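Local coordinates for protein glycosyl hydrolase, family 38 (Enterococcus faecalis, PDB 5KBP) that probably hydrolyses alpha-mannosidic linkages of carbohydrates, as a metal-binding glycoside hydrolase of family 38, at residues R31-V36 with D62-V67; P47-F52 with F258-F263; N196-P201 with N231-Q236; I200-E205 with I242-A247. All coordinates share one frame; numbering follows the deposited sequence.

Contact 1 of 4, residues R31-V36 with D62-V67; sequences RLIELV and DDYLQV
Val36 of helix 25-45 stands directly over the ring of Tyr64 from helix 59-65. Its CG1 lies 3.4 Å from the Tyr64 ring centroid and only 5° off the ring normal, a CH-pi contact centred on the face. Val36 CB is also close, 3.5 Å from Tyr64 CD1, so the valine leans on the CD1-CE1 side of the ring as well as on its middle. The tyrosine reaches this place because its CG is anti to the backbone N (chi1 176°), which carries the ring across to the longer helix. One turn earlier, Ile33 meets the same residue differently: its backbone O lies at the ring edge, 3.8 Å from Tyr64 CE1, while its CD1 packs 3.8 Å from Tyr64 CD1. The same methyl continues to Val67, with Ile33 CD1 3.9 Å from Val67 CB, and thus fills the angle between tyrosine and valine. On the other flank Leu32 CD2 touches the aliphatic part of Asp63, 3.9 Å from its CB.

The polar ends are held by a second shell. Tyr64 OH is hydrogen-bonded to Asp37, the residue after Val36, which ties the far end of the ring to helix 25-45; Asp63 forms a salt bridge with Arg19. Helix 72-80 adds Val75 against Tyr64, and Gln339 and Tyr342 of the second subunit pack on Ile33 and Val67. The side-chain packing between the two segments is chiefly apolar and buried: two helices of the N-terminal domain are joined by shape and dispersion, with the polar groups paired at its margins.

Contact 2 of 4, residues P47-F52 with F258-F263; sequences PEFNSF and FIHSNF
The backbone of 48-51 runs at 19° to that of 260-262, bringing the CA atoms of Asn50 and His260 to 5.7 Å where the loop after helix 25-45 passes the end of strand 256-260, an outer strand of the parallel sheet in the N-terminal domain. His260 carries much of the junction. Its ND1 accepts the backbone N-H of Asn50 at 3.0 Å, with the donor tilted 24° from the imidazole plane, and its NE2 is hydrogen-bonded to Ser13 of the neighbouring strand 7-13. With both ring nitrogens engaged, the imidazole is fixed in rotation. Its edge is directed at the face of Phe49 in an edge-to-face pair, planes at 65°, where His260 CE1 sits over the phenyl ring toward its rim, 3.6 Å from Phe49 CD1.

The second grip is between amides. Asn262 ND2 donates to Asn50 OD1 at 2.8 Å, on a lone pair in the carbonyl plane, and the two amide planes are nearly coplanar. Asn262 is also the N-cap of helix 263-270, its OD1 receiving the backbone N-H of Asp265; its CG, set between the backbone N and the carbonyl carbon, keeps the amide close to the chain for this double task. Ser51 OG is a second donor to Asn50 OD1. A water bridges two loop carbonyls, donating to Ser51 O and to Ser261 O at 2.7 Å each.

Contact 3 of 4, residues N196-P201 with N231-Q236; sequences NGNEIP and NGVDHQ
Gly197 links the loop 196-201 to the end of strand 226-231: its carbonyl O accepts a hydrogen bond from Asn231 ND2 at 2.9 Å, nearly straight, 174° at the hydrogen. The donor is tilted 21° from the carbonyl plane, whereas the acceptor lies in the plane of the Asn231 amide. Asn231 CA also brings a C-H to this oxygen, at 3.2 Å from Gly197 O, so main chain and side chain of one residue converge on a single acceptor. Extension of Asn231 CG anti to its N (chi1 173°) carries the amide out to the loop; there OD1 is bound by Ser13 and ND2 is shared with Gln239, which leaves little liberty to flip.

Asn198 lays its amide against the turn that follows. Its ND2 is 3.4 Å from Val233 CG1, and its OD1 rests at 3.4 Å from Gln236 CG, the two side-chain amides standing almost perpendicular. Glu199, in a left-handed backbone conformation, reaches the same glutamine from across: Gln236 NE2 gives a weak hydrogen bond to Glu199 OE2, 3.3 Å long. Phe481 of the second subunit packs on Val233 and Gln236 and makes a weak bond to this carboxylate. Ile200 adds its CG1 at 4.1 Å from Asn231 ND2.

Residues 233-236 form a type II beta turn, closed by Gln236 N to Val233 O. The whole is a junction of loops at the C-terminal end of a strand in the parallel sheet, the end at which active sites of alpha/beta folds generally lie.

Contact 4 of 4, residues I200-E205 with I242-A247; sequences IPSEKE and ITKAIA
Ala245, on the first turns of helix 242-252, presses its methyl into the loop 200-203 that leads to helix 204-219, a loop-to-helix packing beside the parallel sheet of the N-terminal domain. The CB of Ala245 is received by backbone as much as by side chains, lying 3.5 Å from both Ile200 O and Pro201 O. Such a small side chain permits the close approach of the chains, the CA atoms of Ser202 and Ala245 being 4.1 Å apart.

Ile200 splits its branches between two partners. CG2, anti to the backbone N, rests on Ala245 at 3.6 Å from its CB, while the other branch, with CD1 fully extended (chi2 175°), ends 3.8 Å from Ile242 CD1. The latter methyl is brought round by a bend at chi2 of 61°, and the two side chains meet obliquely by their terminal carbons. Ile11 of strand 7-13 and Trp211 of helix 204-219 also pack on Ile200, which places the isoleucine between sheet and helices.

Toward the surface, Lys244 is stretched through all four torsions and runs past Ser202, its CD 4.0 Å from Ser202 CB. Its ammonium group ends near Glu203, whose chain is bent at CG; Lys244 NZ lies 3.9 Å from Glu203 OE1, a long salt bridge between two exposed residues. Ser202 OG is hydrogen-bonded to the carboxylate of Asp241, the residue just before helix 242-252. A water also joins the backbones, donating to Pro201 O at 2.9 Å and to Ala245 O at 2.8 Å.

Overall arrangement
From the N terminus, contact 1 closes first, a short loop that pairs helix 25-45 with helix 59-65 near the second subunit. Contact 2 opens inside that loop, at 47-52, and closes only at 258-263, so the two cross. Contacts 3 and 4 are both nested within the long loop of contact 2. Their first segments, 196-201 and 200-205, overlap at Ile200 and Pro201, and they reach first the end of strand 226-231, then helix 242-252. Contact 4 touches contact 2 through Thr243 and Ile246, and contact 3 touches contact 1 through Leu35 and Gln236. Together they tie helices and loops around the three-stranded parallel sheet.

Contact 1 of 4, residues R31-V36 with D62-V67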
loop_
_atom_site.group_PDB
_atom_site.type_symbol
_atom_site.label_atom_id
_atom_site.label_comp_id
_atom_site.label_asym_id
_atom_site.label_seq_id
_atom_site.Cartn_x
_atom_site.Cartn_y
_atom_site.Cartn_z
ATOM N N ARG A 31 -2.846 2.385 18.559
ATOM C CA ARG A 31 -3.310 3.228 19.653
ATOM C C ARG A 31 -4.821 3.412 19.624
ATOM O O ARG A 31 -5.425 3.686 20.666
ATOM C CB ARG A 31 -2.602 4.581 19.607
ATOM C CG ARG A 31 -1.159 4.518 20.081
ATOM C CD ARG A 31 -0.402 5.806 19.817
ATOM N NE ARG A 31 0.946 5.748 20.374
ATOM C CZ ARG A 31 1.999 5.240 19.741
ATOM N NH1 ARG A 31 1.866 4.740 18.518
ATOM N NH2 ARG A 31 3.189 5.230 20.329
ATOM N N LEU A 32 -5.443 3.261 18.452
ATOM C CA LEU A 32 -6.900 3.266 18.384
ATOM C C LEU A 32 -7.483 2.051 19.094
ATOM O O LEU A 32 -8.553 2.136 19.705
ATOM C CB LEU A 32 -7.359 3.308 16.926
ATOM C CG LEU A 32 -8.867 3.412 16.697
ATOM C CD1 LEU A 32 -9.397 4.734 17.227
ATOM C CD2 LEU A 32 -9.219 3.241 15.224
ATOM N N ILE A 33 -6.788 0.912 19.024
ATOM C CA ILE A 33 -7.256 -0.288 19.711
ATOM C C ILE A 33 -7.253 -0.068 21.218
ATOM O O ILE A 33 -8.187 -0.471 21.920
ATOM C CB ILE A 33 -6.391 -1.501 19.317
ATOM C CG1 ILE A 33 -6.286 -1.606 17.794
ATOM C CG2 ILE A 33 -6.968 -2.780 19.904
ATOM C CD1 ILE A 33 -7.616 -1.773 17.101
ATOM N N GLU A 34 -6.202 0.575 21.734
ATOM C CA GLU A 34 -6.139 0.867 23.162
ATOM C C GLU A 34 -7.270 1.799 23.584
ATOM O O GLU A 34 -7.872 1.613 24.648
ATOM C CB GLU A 34 -4.785 1.482 23.514
ATOM C CG GLU A 34 -3.611 0.523 23.387
ATOM C CD GLU A 34 -2.282 1.182 23.699
ATOM O OE1 GLU A 34 -2.234 2.429 23.767
ATOM O OE2 GLU A 34 -1.284 0.454 23.876
ATOM N N LEU A 35 -7.574 2.803 22.759
ATOM C CA LEU A 35 -8.622 3.759 23.102
ATOM C C LEU A 35 -9.982 3.076 23.192
ATOM O O LEU A 35 -10.698 3.224 24.190
ATOM C CB LEU A 35 -8.657 4.890 22.076
ATOM C CG LEU A 35 -9.835 5.859 22.196
ATOM C CD1 LEU A 35 -9.764 6.641 23.494
ATOM C CD2 LEU A 35 -9.884 6.799 21.005
ATOM N N VAL A 36 -10.355 2.321 22.154
ATOM C CA VAL A 36 -11.666 1.677 22.141
ATOM C C VAL A 36 -11.758 0.605 23.220
ATOM O O VAL A 36 -12.826 0.403 23.811
ATOM C CB VAL A 36 -11.961 1.109 20.740
ATOM C CG1 VAL A 36 -13.296 0.372 20.724
ATOM C CG2 VAL A 36 -11.956 2.226 19.707
ATOM N N ASP A 62 -14.921 -0.109 12.171
ATOM C CA ASP A 62 -14.327 -1.071 11.247
ATOM C C ASP A 62 -12.850 -1.293 11.550
ATOM O O ASP A 62 -12.378 -2.436 11.554
ATOM C CB ASP A 62 -14.510 -0.594 9.805
ATOM C CG ASP A 62 -15.967 -0.500 9.403
ATOM O OD1 ASP A 62 -16.793 -1.226 9.995
ATOM O OD2 ASP A 62 -16.286 0.296 8.496
ATOM N N ASP A 63 -12.108 -0.213 11.807
ATOM C CA ASP A 63 -10.682 -0.342 12.083
ATOM C C ASP A 63 -10.424 -1.101 13.377
ATOM O O ASP A 63 -9.389 -1.763 13.509
ATOM C CB ASP A 63 -10.028 1.038 12.142
ATOM C CG ASP A 63 -10.097 1.774 10.818
ATOM O OD1 ASP A 63 -10.187 1.104 9.769
ATOM O OD2 ASP A 63 -10.054 3.023 10.827
ATOM N N TYR A 64 -11.347 -1.020 14.337
ATOM C CA TYR A 64 -11.173 -1.724 15.601
ATOM C C TYR A 64 -11.460 -3.213 15.457
ATOM O O TYR A 64 -10.743 -4.044 16.024
ATOM C CB TYR A 64 -12.077 -1.107 16.670
ATOM C CG TYR A 64 -12.042 -1.815 18.009
ATOM C CD1 TYR A 64 -10.963 -1.662 18.871
ATOM C CD2 TYR A 64 -13.094 -2.624 18.416
ATOM C CE1 TYR A 64 -10.932 -2.302 20.099
ATOM C CE2 TYR A 64 -13.071 -3.269 19.643
ATOM C CZ TYR A 64 -11.987 -3.104 20.480
ATOM O OH TYR A 64 -11.958 -3.742 21.700
ATOM N N LEU A 65 -12.496 -3.567 14.696
ATOM C CA LEU A 65 -12.904 -4.961 14.587
ATOM C C LEU A 65 -12.029 -5.770 13.642
ATOM O O LEU A 65 -12.043 -7.003 13.714
ATOM C CB LEU A 65 -14.364 -5.049 14.137
ATOM C CG LEU A 65 -15.383 -4.604 15.184
ATOM C CD1 LEU A 65 -16.782 -4.944 14.721
ATOM C CD2 LEU A 65 -15.087 -5.254 16.525
ATOM N N GLN A 66 -11.269 -5.121 12.759
ATOM C CA GLN A 66 -10.359 -5.884 11.913
ATOM C C GLN A 66 -9.150 -6.390 12.690
ATOM O O GLN A 66 -8.491 -7.333 12.240
ATOM C CB GLN A 66 -9.911 -5.052 10.707
ATOM C CG GLN A 66 -8.939 -3.928 11.013
ATOM C CD GLN A 66 -8.241 -3.427 9.764
ATOM O OE1 GLN A 66 -8.119 -4.152 8.775
ATOM N NE2 GLN A 66 -7.783 -2.183 9.799
ATOM N N VAL A 67 -8.857 -5.792 13.843
ATOM C CA VAL A 67 -7.816 -6.305 14.731
ATOM C C VAL A 67 -8.403 -7.189 15.824
ATOM O O VAL A 67 -7.806 -8.204 16.194
ATOM C CB VAL A 67 -7.007 -5.140 15.333
ATOM C CG1 VAL A 67 -5.878 -5.673 16.202
ATOM C CG2 VAL A 67 -6.451 -4.265 14.235
#

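Contact 2 of 4, residues P47-F52 with F258-F263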
loop_
_atom_site.group_PDB
_atom_site.type_symbol
_atom_site.label_atom_id
_atom_site.label_comp_id
_atom_site.label_asym_id
_atom_site.label_seq_id
_atom_site.Cartn_x
_atom_site.Cartn_y
_atom_site.Cartn_z
ATOM N N PRO A 47 -21.223 2.922 36.025
ATOM C CA PRO A 47 -22.656 3.225 35.869
ATOM C C PRO A 47 -22.951 4.690 35.614
ATOM O O PRO A 47 -24.071 5.010 35.197
ATOM C CB PRO A 47 -23.264 2.771 37.206
ATOM C CG PRO A 47 -22.195 1.957 37.880
ATOM C CD PRO A 47 -20.897 2.506 37.397
ATOM N N GLU A 48 -22.000 5.587 35.857
ATOM C CA GLU A 48 -22.208 7.007 35.624
ATOM C C GLU A 48 -21.646 7.479 34.291
ATOM O O GLU A 48 -21.869 8.635 33.917
ATOM C CB GLU A 48 -21.585 7.825 36.761
ATOM C CG GLU A 48 -22.046 7.405 38.147
ATOM C CD GLU A 48 -23.522 7.662 38.377
ATOM O OE1 GLU A 48 -24.083 8.564 37.719
ATOM O OE2 GLU A 48 -24.123 6.959 39.215
ATOM N N PHE A 49 -20.929 6.620 33.573
ATOM C CA PHE A 49 -20.416 6.964 32.251
ATOM C C PHE A 49 -21.575 6.998 31.263
ATOM O O PHE A 49 -22.123 5.954 30.898
ATOM C CB PHE A 49 -19.355 5.955 31.819
ATOM C CG PHE A 49 -18.578 6.375 30.604
ATOM C CD1 PHE A 49 -17.442 7.158 30.731
ATOM C CD2 PHE A 49 -18.980 5.986 29.337
ATOM C CE1 PHE A 49 -16.724 7.548 29.616
ATOM C CE2 PHE A 49 -18.265 6.373 28.218
ATOM C CZ PHE A 49 -17.134 7.154 28.359
ATOM N N ASN A 50 -21.952 8.200 30.830
ATOM C CA ASN A 50 -23.099 8.373 29.948
ATOM C C ASN A 50 -22.828 7.798 28.564
ATOM O O ASN A 50 -23.472 6.825 28.153
ATOM C CB ASN A 50 -23.469 9.853 29.842
ATOM C CG ASN A 50 -24.621 10.100 28.891
ATOM O OD1 ASN A 50 -24.418 10.461 27.731
ATOM N ND2 ASN A 50 -25.842 9.908 29.376
ATOM N N SER A 51 -21.882 8.388 27.838
ATOM C CA SER A 51 -21.601 7.962 26.475
ATOM C C SER A 51 -20.230 8.478 26.064
ATOM O O SER A 51 -19.576 9.226 26.796
ATOM C CB SER A 51 -22.681 8.454 25.505
ATOM O OG SER A 51 -22.797 9.866 25.552
ATOM N N PHE A 52 -19.806 8.063 24.872
ATOM C CA PHE A 52 -18.549 8.498 24.277
ATOM C C PHE A 52 -18.793 8.778 22.803
ATOM O O PHE A 52 -19.276 7.906 22.075
ATOM C CB PHE A 52 -17.457 7.435 24.445
ATOM C CG PHE A 52 -16.091 7.884 24.001
ATOM C CD1 PHE A 52 -15.263 8.584 24.866
ATOM C CD2 PHE A 52 -15.629 7.596 22.728
ATOM C CE1 PHE A 52 -14.004 8.995 24.463
ATOM C CE2 PHE A 52 -14.372 8.006 22.320
ATOM C CZ PHE A 52 -13.559 8.705 23.188
ATOM N N PHE A 258 -23.339 19.903 36.553
ATOM C CA PHE A 258 -22.460 19.221 35.614
ATOM C C PHE A 258 -23.048 17.864 35.250
ATOM O O PHE A 258 -23.335 17.047 36.133
ATOM C CB PHE A 258 -21.061 19.059 36.208
ATOM C CG PHE A 258 -20.370 20.363 36.479
ATOM C CD1 PHE A 258 -20.616 21.064 37.649
ATOM C CD2 PHE A 258 -19.479 20.893 35.561
ATOM C CE1 PHE A 258 -19.985 22.268 37.898
ATOM C CE2 PHE A 258 -18.845 22.097 35.803
ATOM C CZ PHE A 258 -19.098 22.785 36.973
ATOM N N ILE A 259 -23.220 17.628 33.952
ATOM C CA ILE A 259 -23.874 16.429 33.443
ATOM C C ILE A 259 -22.968 15.790 32.401
ATOM O O ILE A 259 -22.603 16.440 31.413
ATOM C CB ILE A 259 -25.248 16.741 32.827
ATOM C CG1 ILE A 259 -26.106 17.560 33.794
ATOM C CG2 ILE A 259 -25.961 15.455 32.435
ATOM C CD1 ILE A 259 -27.421 18.018 33.203
ATOM N N HIS A 260 -22.606 14.528 32.616
ATOM C CA HIS A 260 -22.001 13.745 31.548
ATOM C C HIS A 260 -23.066 13.477 30.494
ATOM O O HIS A 260 -24.065 12.804 30.770
ATOM C CB HIS A 260 -21.427 12.438 32.091
ATOM C CG HIS A 260 -20.321 11.872 31.254
ATOM N ND1 HIS A 260 -20.141 10.519 31.068
ATOM C CD2 HIS A 260 -19.333 12.483 30.557
ATOM C CE1 HIS A 260 -19.094 10.318 30.288
ATOM N NE2 HIS A 260 -18.585 11.493 29.965
ATOM N N SER A 261 -22.874 14.025 29.295
ATOM C CA SER A 261 -23.945 14.014 28.306
ATOM C C SER A 261 -23.452 13.621 26.920
ATOM O O SER A 261 -22.460 12.898 26.781
ATOM C CB SER A 261 -24.620 15.388 28.255
ATOM O OG SER A 261 -25.847 15.335 27.548
ATOM N N ASN A 262 -24.148 14.095 25.892
ATOM C CA ASN A 262 -23.854 13.736 24.512
ATOM C C ASN A 262 -24.466 14.793 23.605
ATOM O O ASN A 262 -25.271 15.621 24.038
ATOM C CB ASN A 262 -24.387 12.339 24.174
ATOM C CG ASN A 262 -25.841 12.163 24.561
ATOM O OD1 ASN A 262 -26.741 12.605 23.848
ATOM N ND2 ASN A 262 -26.080 11.510 25.693
ATOM N N PHE A 263 -24.076 14.749 22.329
ATOM C CA PHE A 263 -24.509 15.780 21.392
ATOM C C PHE A 263 -26.012 15.740 21.141
ATOM O O PHE A 263 -26.622 16.789 20.906
ATOM C CB PHE A 263 -23.748 15.648 20.075
ATOM C CG PHE A 263 -22.403 16.305 20.092
ATOM C CD1 PHE A 263 -22.298 17.679 20.228
ATOM C CD2 PHE A 263 -21.244 15.557 19.966
ATOM C CE1 PHE A 263 -21.065 18.295 20.244
ATOM C CE2 PHE A 263 -20.007 16.167 19.980
ATOM C CZ PHE A 263 -19.918 17.538 20.119
HETATM O O HOH W 1 -28.463 10.276 27.808
HETATM O O HOH W 2 -19.951 11.925 26.532
#

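Contact 3 of 4, residues N196-P201 with N231-Q236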
loop_
_atom_site.group_PDB
_atom_site.type_symbol
_atom_site.label_atom_id
_atom_site.label_comp_id
_atom_site.label_asym_id
_atom_site.label_seq_id
_atom_site.Cartn_x
_atom_site.Cartn_y
_atom_site.Cartn_z
ATOM N N ASN A 196 -11.757 22.242 25.194
ATOM C CA ASN A 196 -11.884 23.086 26.379
ATOM C C ASN A 196 -12.109 22.260 27.639
ATOM O O ASN A 196 -11.719 22.682 28.733
ATOM C CB ASN A 196 -13.021 24.091 26.192
ATOM C CG ASN A 196 -14.369 23.420 26.021
ATOM O OD1 ASN A 196 -14.473 22.356 25.412
ATOM N ND2 ASN A 196 -15.411 24.040 26.562
ATOM N N GLY A 197 -12.726 21.089 27.509
ATOM C CA GLY A 197 -12.985 20.248 28.661
ATOM C C GLY A 197 -12.058 19.056 28.771
ATOM O O GLY A 197 -12.407 18.051 29.397
ATOM N N ASN A 198 -10.871 19.157 28.177
ATOM C CA ASN A 198 -9.935 18.041 28.185
ATOM C C ASN A 198 -9.265 17.921 29.548
ATOM O O ASN A 198 -8.821 18.919 30.126
ATOM C CB ASN A 198 -8.884 18.220 27.091
ATOM C CG ASN A 198 -8.022 16.987 26.907
ATOM O OD1 ASN A 198 -8.505 15.859 26.993
ATOM N ND2 ASN A 198 -6.733 17.196 26.662
ATOM N N GLU A 199 -9.199 16.689 30.061
ATOM C CA GLU A 199 -8.531 16.362 31.321
ATOM C C GLU A 199 -9.078 17.217 32.471
ATOM O O GLU A 199 -8.430 18.133 32.980
ATOM C CB GLU A 199 -7.011 16.518 31.188
ATOM C CG GLU A 199 -6.416 15.733 30.032
ATOM C CD GLU A 199 -4.910 15.597 30.127
ATOM O OE1 GLU A 199 -4.398 15.423 31.254
ATOM O OE2 GLU A 199 -4.237 15.667 29.078
ATOM N N ILE A 200 -10.301 16.881 32.866
ATOM C CA ILE A 200 -10.966 17.551 33.980
ATOM C C ILE A 200 -10.333 17.076 35.283
ATOM O O ILE A 200 -10.295 15.864 35.545
ATOM C CB ILE A 200 -12.478 17.287 33.965
ATOM C CG1 ILE A 200 -13.103 17.830 32.676
ATOM C CG2 ILE A 200 -13.135 17.904 35.189
ATOM C CD1 ILE A 200 -14.573 17.507 32.528
ATOM N N PRO A 201 -9.818 17.980 36.114
ATOM C CA PRO A 201 -9.176 17.553 37.363
ATOM C C PRO A 201 -10.159 16.872 38.304
ATOM O O PRO A 201 -11.291 17.326 38.491
ATOM C CB PRO A 201 -8.653 18.864 37.960
ATOM C CG PRO A 201 -8.530 19.789 36.797
ATOM C CD PRO A 201 -9.650 19.421 35.872
ATOM N N ASN A 231 -14.754 17.061 26.257
ATOM C CA ASN A 231 -13.805 16.313 27.082
ATOM C C ASN A 231 -12.975 15.399 26.180
ATOM O O ASN A 231 -13.213 14.195 26.060
ATOM C CB ASN A 231 -14.550 15.543 28.166
ATOM C CG ASN A 231 -13.649 14.621 28.959
ATOM O OD1 ASN A 231 -13.872 13.413 29.004
ATOM N ND2 ASN A 231 -12.623 15.184 29.585
ATOM N N GLY A 232 -11.978 15.996 25.539
ATOM C CA GLY A 232 -11.104 15.252 24.654
ATOM C C GLY A 232 -10.298 16.188 23.782
ATOM O O GLY A 232 -10.435 17.413 23.848
ATOM N N VAL A 233 -9.451 15.576 22.951
ATOM C CA VAL A 233 -8.567 16.307 22.047
ATOM C C VAL A 233 -7.949 15.305 21.071
ATOM O O VAL A 233 -8.328 14.128 21.058
ATOM C CB VAL A 233 -7.499 17.098 22.836
ATOM C CG1 VAL A 233 -6.440 16.172 23.406
ATOM C CG2 VAL A 233 -6.883 18.222 21.994
ATOM N N ASP A 234 -7.010 15.764 20.243
ATOM C CA ASP A 234 -6.406 14.922 19.216
ATOM C C ASP A 234 -5.692 13.728 19.836
ATOM O O ASP A 234 -4.735 13.893 20.600
ATOM C CB ASP A 234 -5.429 15.749 18.380
ATOM C CG ASP A 234 -6.098 16.926 17.695
ATOM O OD1 ASP A 234 -6.263 17.980 18.347
ATOM O OD2 ASP A 234 -6.455 16.799 16.506
ATOM N N HIS A 235 -6.159 12.523 19.495
ATOM C CA HIS A 235 -5.550 11.271 19.950
ATOM C C HIS A 235 -5.506 11.193 21.474
ATOM O O HIS A 235 -4.550 10.682 22.064
ATOM C CB HIS A 235 -4.151 11.088 19.355
ATOM C CG HIS A 235 -4.132 11.023 17.859
ATOM N ND1 HIS A 235 -3.184 11.671 17.099
ATOM C CD2 HIS A 235 -4.940 10.378 16.985
ATOM C CE1 HIS A 235 -3.412 11.435 15.818
ATOM N NE2 HIS A 235 -4.472 10.652 15.722
ATOM N N GLN A 236 -6.546 11.697 22.116
ATOM C CA GLN A 236 -6.584 11.710 23.572
ATOM C C GLN A 236 -7.154 10.399 24.096
ATOM O O GLN A 236 -8.243 9.994 23.671
ATOM C CB GLN A 236 -7.428 12.869 24.082
ATOM C CG GLN A 236 -7.492 12.984 25.598
ATOM C CD GLN A 236 -6.201 13.501 26.209
ATOM O OE1 GLN A 236 -5.273 13.890 25.499
ATOM N NE2 GLN A 236 -6.140 13.510 27.536
#

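Contact 4 of 4, residues I200-E205 with I242-A247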
loop_
_atom_site.group_PDB
_atom_site.type_symbol
_atom_site.label_atom_id
_atom_site.label_comp_id
_atom_site.label_asym_id
_atom_site.label_seq_id
_atom_site.Cartn_x
_atom_site.Cartn_y
_atom_site.Cartn_z
ATOM N N ILE A 200 -10.301 16.881 32.866
ATOM C CA ILE A 200 -10.966 17.551 33.980
ATOM C C ILE A 200 -10.333 17.076 35.283
ATOM O O ILE A 200 -10.295 15.864 35.545
ATOM C CB ILE A 200 -12.478 17.287 33.965
ATOM C CG1 ILE A 200 -13.103 17.830 32.676
ATOM C CG2 ILE A 200 -13.135 17.904 35.189
ATOM C CD1 ILE A 200 -14.573 17.507 32.528
ATOM N N PRO A 201 -9.818 17.980 36.114
ATOM C CA PRO A 201 -9.176 17.553 37.363
ATOM C C PRO A 201 -10.159 16.872 38.304
ATOM O O PRO A 201 -11.291 17.326 38.491
ATOM C CB PRO A 201 -8.653 18.864 37.960
ATOM C CG PRO A 201 -8.530 19.789 36.797
ATOM C CD PRO A 201 -9.650 19.421 35.872
ATOM N N SER A 202 -9.710 15.768 38.900
ATOM C CA SER A 202 -10.463 15.059 39.923
ATOM C C SER A 202 -9.931 15.338 41.326
ATOM O O SER A 202 -10.157 14.539 42.240
ATOM C CB SER A 202 -10.456 13.556 39.642
ATOM O OG SER A 202 -9.138 13.036 39.670
ATOM N N GLU A 203 -9.218 16.446 41.506
ATOM C CA GLU A 203 -8.742 16.883 42.808
ATOM C C GLU A 203 -9.266 18.284 43.091
ATOM O O GLU A 203 -9.443 19.092 42.175
ATOM C CB GLU A 203 -7.212 16.861 42.883
ATOM C CG GLU A 203 -6.609 15.466 42.797
ATOM C CD GLU A 203 -7.182 14.516 43.834
ATOM O OE1 GLU A 203 -7.634 13.415 43.454
ATOM O OE2 GLU A 203 -7.185 14.873 45.031
ATOM N N LYS A 204 -9.505 18.562 44.375
ATOM C CA LYS A 204 -10.248 19.756 44.771
ATOM C C LYS A 204 -9.573 21.031 44.278
ATOM O O LYS A 204 -10.184 21.835 43.565
ATOM C CB LYS A 204 -10.406 19.788 46.292
ATOM C CG LYS A 204 -11.140 21.013 46.811
ATOM C CD LYS A 204 -11.295 20.960 48.322
ATOM C CE LYS A 204 -12.122 22.126 48.833
ATOM N NZ LYS A 204 -11.517 23.437 48.472
ATOM N N GLU A 205 -8.309 21.236 44.656
ATOM C CA GLU A 205 -7.635 22.494 44.342
ATOM C C GLU A 205 -7.493 22.691 42.838
ATOM O O GLU A 205 -7.749 23.782 42.317
ATOM C CB GLU A 205 -6.267 22.541 45.022
ATOM C CG GLU A 205 -6.325 22.629 46.535
ATOM C CD GLU A 205 -7.194 23.772 47.017
ATOM O OE1 GLU A 205 -8.192 23.506 47.720
ATOM O OE2 GLU A 205 -6.885 24.936 46.687
ATOM N N ILE A 242 -13.362 10.263 34.610
ATOM C CA ILE A 242 -14.275 11.339 34.238
ATOM C C ILE A 242 -15.500 11.350 35.143
ATOM O O ILE A 242 -16.058 12.416 35.429
ATOM C CB ILE A 242 -14.662 11.222 32.751
ATOM C CG1 ILE A 242 -15.481 12.436 32.309
ATOM C CG2 ILE A 242 -15.420 9.926 32.484
ATOM C CD1 ILE A 242 -14.739 13.750 32.435
ATOM N N THR A 243 -15.929 10.181 35.626
ATOM C CA THR A 243 -17.075 10.128 36.530
ATOM C C THR A 243 -16.757 10.789 37.866
ATOM O O THR A 243 -17.577 11.544 38.402
ATOM C CB THR A 243 -17.510 8.675 36.734
ATOM O OG1 THR A 243 -18.299 8.251 35.615
ATOM C CG2 THR A 243 -18.317 8.517 38.013
ATOM N N LYS A 244 -15.569 10.521 38.412
ATOM C CA LYS A 244 -15.173 11.133 39.677
ATOM C C LYS A 244 -15.043 12.646 39.550
ATOM O O LYS A 244 -15.493 13.388 40.430
ATOM C CB LYS A 244 -13.857 10.523 40.160
ATOM C CG LYS A 244 -13.303 11.143 41.432
ATOM C CD LYS A 244 -11.979 10.502 41.810
ATOM C CE LYS A 244 -11.406 11.109 43.078
ATOM N NZ LYS A 244 -10.122 10.461 43.463
ATOM N N ALA A 245 -14.432 13.121 38.462
ATOM C CA ALA A 245 -14.206 14.554 38.307
ATOM C C ALA A 245 -15.516 15.319 38.158
ATOM O O ALA A 245 -15.638 16.455 38.630
ATOM C CB ALA A 245 -13.299 14.814 37.108
ATOM N N ILE A 246 -16.511 14.712 37.507
ATOM C CA ILE A 246 -17.787 15.390 37.307
ATOM C C ILE A 246 -18.551 15.497 38.621
ATOM O O ILE A 246 -19.178 16.524 38.908
ATOM C CB ILE A 246 -18.603 14.666 36.221
ATOM C CG1 ILE A 246 -17.934 14.842 34.856
ATOM C CG2 ILE A 246 -20.036 15.176 36.186
ATOM C CD1 ILE A 246 -18.652 14.145 33.728
ATOM N N ALA A 247 -18.510 14.445 39.443
ATOM C CA ALA A 247 -19.166 14.502 40.746
ATOM C C ALA A 247 -18.497 15.524 41.658
ATOM O O ALA A 247 -19.174 16.204 42.438
ATOM C CB ALA A 247 -19.166 13.119 41.397
HETATM O O HOH W 3 -13.935 18.633 38.530
#